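Local structure of DNA helicase assembly protein (Enterobacteria phage T4, 1C1K) at residues M6-G16 / S63-L73. The protein loads the replicative helicase onto forked DNA covered by single-strand-binding protein, serving phage T4 DNA replication, recombination and repair. Sequence-based numbering, arbitrary orientation.
Sequences MPAGGERYIDG and SEKYKLKELAL
Lys65 O lies in the plane of the Tyr13 ring at its edge, 3.7 Å from Tyr13 CE2, while Lys67 CG approaches obliquely; Tyr13 OH donates to a water that in turn donates to Lys65 O and Glu70 OE1. The Arg12 guanidinium takes Ala8 O in plane at its edge, through NH2, and its NE reaches Gly9 O; Leu68 CD2 comes in obliquely. These groups belong to a loop, running from strand 2-4 to helix 16-30, that drapes over the junction of helices 56-65 and 68-81 in this largely alpha-helical, two-domain protein. A type I beta turn, Gly9 to Arg12, sits over the N-terminus of helix 68-81, where Lys67 is the N-cap residue. Two turn carbonyls accept first-turn amides: Leu68 N donates to Arg12 O at 2.7 Å and Lys69 N to Gly10 O at 2.8 Å (N-H...O angles 152° and 162°).

Glu11 joins two lysines in a salt-bridge network. Lys69 NZ lies 2.6 Å from Glu11 OE2, a salt bridge on its syn lone pair; Lys69 CG sits between backbone N and carbonyl carbon (chi1 62°), and the extended chain beyond carries the amine to the carboxylate. Lys67 NZ forms a second salt bridge with Glu11 OE1, 3.1 Å away and from above the carboxylate plane, and also donates to Glu11 O, so two bonds hold this amine against the turn.

On the apolar side, Pro7 CG is 3.9 Å from Leu68 CG and Met6 CE 3.7 Å from Ala72 CB; Ile14 reaches Leu71 tip to tip. Leu68 and Leu71 also touch Leu22, so helix 68-81 packs on helix 16-30, into which the loop leads. Near that helix, a water accepts from Ile14 N and lies within 2.8 Å of both Ser63 O and Tyr66 O.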
loop_
_atom_site.group_PDB
_atom_site.type_symbol
_atom_site.label_atom_id
_atom_site.label_comp_id
_atom_site.label_asym_id
_atom_site.label_seq_id
_atom_site.Cartn_x
_atom_site.Cartn_y
_atom_site.Cartn_z
ATOM N N MET A 6 -3.429 -10.227 7.879
ATOM C CA MET A 6 -3.161 -11.359 6.998
ATOM C C MET A 6 -4.220 -12.444 7.082
ATOM O O MET A 6 -4.959 -12.536 8.062
ATOM C CB MET A 6 -1.801 -11.977 7.348
ATOM C CG MET A 6 -0.631 -11.008 7.284
ATOM S SD MET A 6 -0.045 -10.793 5.595
ATOM C CE MET A 6 0.575 -12.385 5.277
ATOM N N PRO A 7 -4.321 -13.274 6.035
ATOM C CA PRO A 7 -5.316 -14.349 6.070
ATOM C C PRO A 7 -4.972 -15.287 7.229
ATOM O O PRO A 7 -3.808 -15.417 7.596
ATOM C CB PRO A 7 -5.164 -15.031 4.709
ATOM C CG PRO A 7 -3.812 -14.613 4.215
ATOM C CD PRO A 7 -3.561 -13.254 4.776
ATOM N N ALA A 8 -5.978 -15.928 7.811
ATOM C CA ALA A 8 -5.727 -16.837 8.927
ATOM C C ALA A 8 -5.004 -18.096 8.440
ATOM O O ALA A 8 -5.128 -18.479 7.275
ATOM C CB ALA A 8 -7.039 -17.211 9.605
ATOM N N GLY A 9 -4.244 -18.723 9.335
ATOM C CA GLY A 9 -3.508 -19.930 8.986
ATOM C C GLY A 9 -2.419 -19.682 7.957
ATOM O O GLY A 9 -2.277 -20.434 6.989
ATOM N N GLY A 10 -1.638 -18.634 8.189
ATOM C CA GLY A 10 -0.577 -18.251 7.276
ATOM C C GLY A 10 0.563 -19.216 7.045
ATOM O O GLY A 10 1.285 -19.063 6.070
ATOM N N GLU A 11 0.744 -20.201 7.921
ATOM C CA GLU A 11 1.833 -21.161 7.747
ATOM C C GLU A 11 1.478 -22.278 6.770
ATOM O O GLU A 11 2.338 -23.071 6.388
ATOM C CB GLU A 11 2.215 -21.787 9.089
ATOM C CG GLU A 11 2.807 -20.805 10.086
ATOM C CD GLU A 11 4.039 -20.109 9.554
ATOM O OE1 GLU A 11 4.981 -20.807 9.119
ATOM O OE2 GLU A 11 4.064 -18.860 9.572
ATOM N N ARG A 12 0.214 -22.323 6.365
ATOM C CA ARG A 12 -0.281 -23.357 5.457
ATOM C C ARG A 12 0.222 -23.312 4.023
ATOM O O ARG A 12 0.516 -22.251 3.475
ATOM C CB ARG A 12 -1.810 -23.295 5.356
ATOM C CG ARG A 12 -2.589 -23.672 6.583
ATOM C CD ARG A 12 -4.081 -23.520 6.289
ATOM N NE ARG A 12 -4.488 -22.115 6.231
ATOM C CZ ARG A 12 -5.504 -21.647 5.507
ATOM N NH1 ARG A 12 -6.235 -22.463 4.761
ATOM N NH2 ARG A 12 -5.801 -20.359 5.545
ATOM N N TYR A 13 0.293 -24.491 3.412
ATOM C CA TYR A 13 0.645 -24.598 2.007
ATOM C C TYR A 13 -0.698 -24.901 1.339
ATOM O O TYR A 13 -1.534 -25.627 1.899
ATOM C CB TYR A 13 1.643 -25.726 1.769
ATOM C CG TYR A 13 3.032 -25.351 2.241
ATOM C CD1 TYR A 13 3.502 -25.783 3.478
ATOM C CD2 TYR A 13 3.849 -24.503 1.480
ATOM C CE1 TYR A 13 4.750 -25.381 3.960
ATOM C CE2 TYR A 13 5.103 -24.094 1.958
ATOM C CZ TYR A 13 5.539 -24.538 3.198
ATOM O OH TYR A 13 6.761 -24.137 3.690
ATOM N N ILE A 14 -0.911 -24.321 0.162
ATOM C CA ILE A 14 -2.159 -24.494 -0.573
ATOM C C ILE A 14 -1.874 -24.882 -2.023
ATOM O O ILE A 14 -0.720 -24.878 -2.447
ATOM C CB ILE A 14 -2.993 -23.188 -0.509
ATOM C CG1 ILE A 14 -2.236 -22.034 -1.179
ATOM C CG2 ILE A 14 -3.268 -22.839 0.952
ATOM C CD1 ILE A 14 -2.996 -20.718 -1.180
ATOM N N ASP A 15 -2.914 -25.227 -2.780
ATOM C CA ASP A 15 -2.692 -25.632 -4.162
ATOM C C ASP A 15 -2.685 -24.477 -5.165
ATOM O O ASP A 15 -2.931 -23.329 -4.807
ATOM C CB ASP A 15 -3.684 -26.742 -4.582
ATOM C CG ASP A 15 -5.139 -26.295 -4.595
ATOM O OD1 ASP A 15 -5.421 -25.075 -4.564
ATOM O OD2 ASP A 15 -6.015 -27.192 -4.650
ATOM N N GLY A 16 -2.372 -24.799 -6.417
ATOM C CA GLY A 16 -2.288 -23.793 -7.463
ATOM C C GLY A 16 -3.526 -22.953 -7.683
ATOM O O GLY A 16 -3.435 -21.729 -7.804
ATOM N N SER A 63 2.581 -22.028 -5.552
ATOM C CA SER A 63 1.946 -22.917 -4.580
ATOM C C SER A 63 2.869 -24.001 -4.036
ATOM O O SER A 63 2.723 -24.437 -2.894
ATOM C CB SER A 63 0.713 -23.588 -5.198
ATOM O OG SER A 63 1.079 -24.740 -5.944
ATOM N N GLU A 64 3.813 -24.447 -4.854
ATOM C CA GLU A 64 4.715 -25.506 -4.420
ATOM C C GLU A 64 5.702 -25.051 -3.364
ATOM O O GLU A 64 6.034 -25.801 -2.454
ATOM C CB GLU A 64 5.493 -26.057 -5.621
ATOM C CG GLU A 64 4.614 -26.699 -6.677
ATOM C CD GLU A 64 5.346 -26.991 -7.977
ATOM O OE1 GLU A 64 6.571 -26.779 -8.045
ATOM O OE2 GLU A 64 4.687 -27.435 -8.934
ATOM N N LYS A 65 6.138 -23.803 -3.476
ATOM C CA LYS A 65 7.161 -23.266 -2.594
ATOM C C LYS A 65 6.800 -22.350 -1.434
ATOM O O LYS A 65 7.428 -22.424 -0.377
ATOM C CB LYS A 65 8.202 -22.554 -3.462
ATOM C CG LYS A 65 9.295 -21.844 -2.691
ATOM C CD LYS A 65 10.346 -21.290 -3.635
ATOM C CE LYS A 65 11.405 -20.504 -2.883
ATOM N NZ LYS A 65 12.580 -21.357 -2.540
ATOM N N TYR A 66 5.801 -21.494 -1.616
ATOM C CA TYR A 66 5.461 -20.515 -0.591
ATOM C C TYR A 66 4.256 -20.780 0.295
ATOM O O TYR A 66 3.226 -21.264 -0.168
ATOM C CB TYR A 66 5.297 -19.139 -1.252
ATOM C CG TYR A 66 6.518 -18.695 -2.028
ATOM C CD1 TYR A 66 6.600 -18.883 -3.410
ATOM C CD2 TYR A 66 7.604 -18.104 -1.379
ATOM C CE1 TYR A 66 7.728 -18.498 -4.127
ATOM C CE2 TYR A 66 8.741 -17.713 -2.090
ATOM C CZ TYR A 66 8.793 -17.916 -3.460
ATOM O OH TYR A 66 9.920 -17.554 -4.157
ATOM N N LYS A 67 4.400 -20.438 1.575
ATOM C CA LYS A 67 3.324 -20.594 2.543
ATOM C C LYS A 67 2.315 -19.488 2.275
ATOM O O LYS A 67 2.631 -18.496 1.616
ATOM C CB LYS A 67 3.849 -20.456 3.972
ATOM C CG LYS A 67 5.052 -21.313 4.298
ATOM C CD LYS A 67 5.692 -20.856 5.604
ATOM C CE LYS A 67 6.317 -22.020 6.346
ATOM N NZ LYS A 67 5.279 -22.962 6.867
ATOM N N LEU A 68 1.102 -19.656 2.787
ATOM C CA LEU A 68 0.044 -18.673 2.589
ATOM C C LEU A 68 0.464 -17.245 2.945
ATOM O O LEU A 68 0.197 -16.311 2.187
ATOM C CB LEU A 68 -1.191 -19.070 3.404
ATOM C CG LEU A 68 -2.376 -18.097 3.385
ATOM C CD1 LEU A 68 -2.811 -17.825 1.949
ATOM C CD2 LEU A 68 -3.536 -18.680 4.193
ATOM N N LYS A 69 1.115 -17.071 4.092
ATOM C CA LYS A 69 1.547 -15.737 4.509
ATOM C C LYS A 69 2.516 -15.126 3.492
ATOM O O LYS A 69 2.437 -13.931 3.179
ATOM C CB LYS A 69 2.197 -15.795 5.899
ATOM C CG LYS A 69 3.445 -16.657 5.973
ATOM C CD LYS A 69 4.012 -16.692 7.390
ATOM C CE LYS A 69 5.475 -17.108 7.381
ATOM N NZ LYS A 69 6.006 -17.311 8.759
ATOM N N GLU A 70 3.424 -15.945 2.966
ATOM C CA GLU A 70 4.384 -15.464 1.979
ATOM C C GLU A 70 3.660 -15.118 0.669
ATOM O O GLU A 70 3.953 -14.101 0.030
ATOM C CB GLU A 70 5.454 -16.531 1.732
ATOM C CG GLU A 70 6.264 -16.881 2.984
ATOM C CD GLU A 70 7.227 -18.043 2.781
ATOM O OE1 GLU A 70 6.796 -19.124 2.316
ATOM O OE2 GLU A 70 8.425 -17.879 3.097
ATOM N N LEU A 71 2.711 -15.962 0.273
ATOM C CA LEU A 71 1.953 -15.728 -0.951
ATOM C C LEU A 71 1.190 -14.409 -0.830
ATOM O O LEU A 71 1.182 -13.602 -1.754
ATOM C CB LEU A 71 0.974 -16.882 -1.195
ATOM C CG LEU A 71 1.619 -18.228 -1.557
ATOM C CD1 LEU A 71 0.617 -19.365 -1.354
ATOM C CD2 LEU A 71 2.105 -18.189 -3.002
ATOM N N ALA A 72 0.553 -14.190 0.317
ATOM C CA ALA A 72 -0.193 -12.953 0.540
ATOM C C ALA A 72 0.722 -11.737 0.391
ATOM O O ALA A 72 0.362 -10.753 -0.263
ATOM C CB ALA A 72 -0.814 -12.965 1.931
ATOM N N LEU A 73 1.901 -11.807 1.002
ATOM C CA LEU A 73 2.870 -10.709 0.944
ATOM C C LEU A 73 3.362 -10.464 -0.478
ATOM O O LEU A 73 3.545 -9.317 -0.885
ATOM C CB LEU A 73 4.057 -11.005 1.866
ATOM C CG LEU A 73 3.765 -10.914 3.367
ATOM C CD1 LEU A 73 5.044 -11.143 4.161
ATOM C CD2 LEU A 73 3.185 -9.558 3.690
HETATM O O HOH W 1 7.566 -19.810 9.142
HETATM O O HOH W 2 7.821 -21.718 2.294
HETATM O O HOH W 3 1.382 -23.095 -0.895
#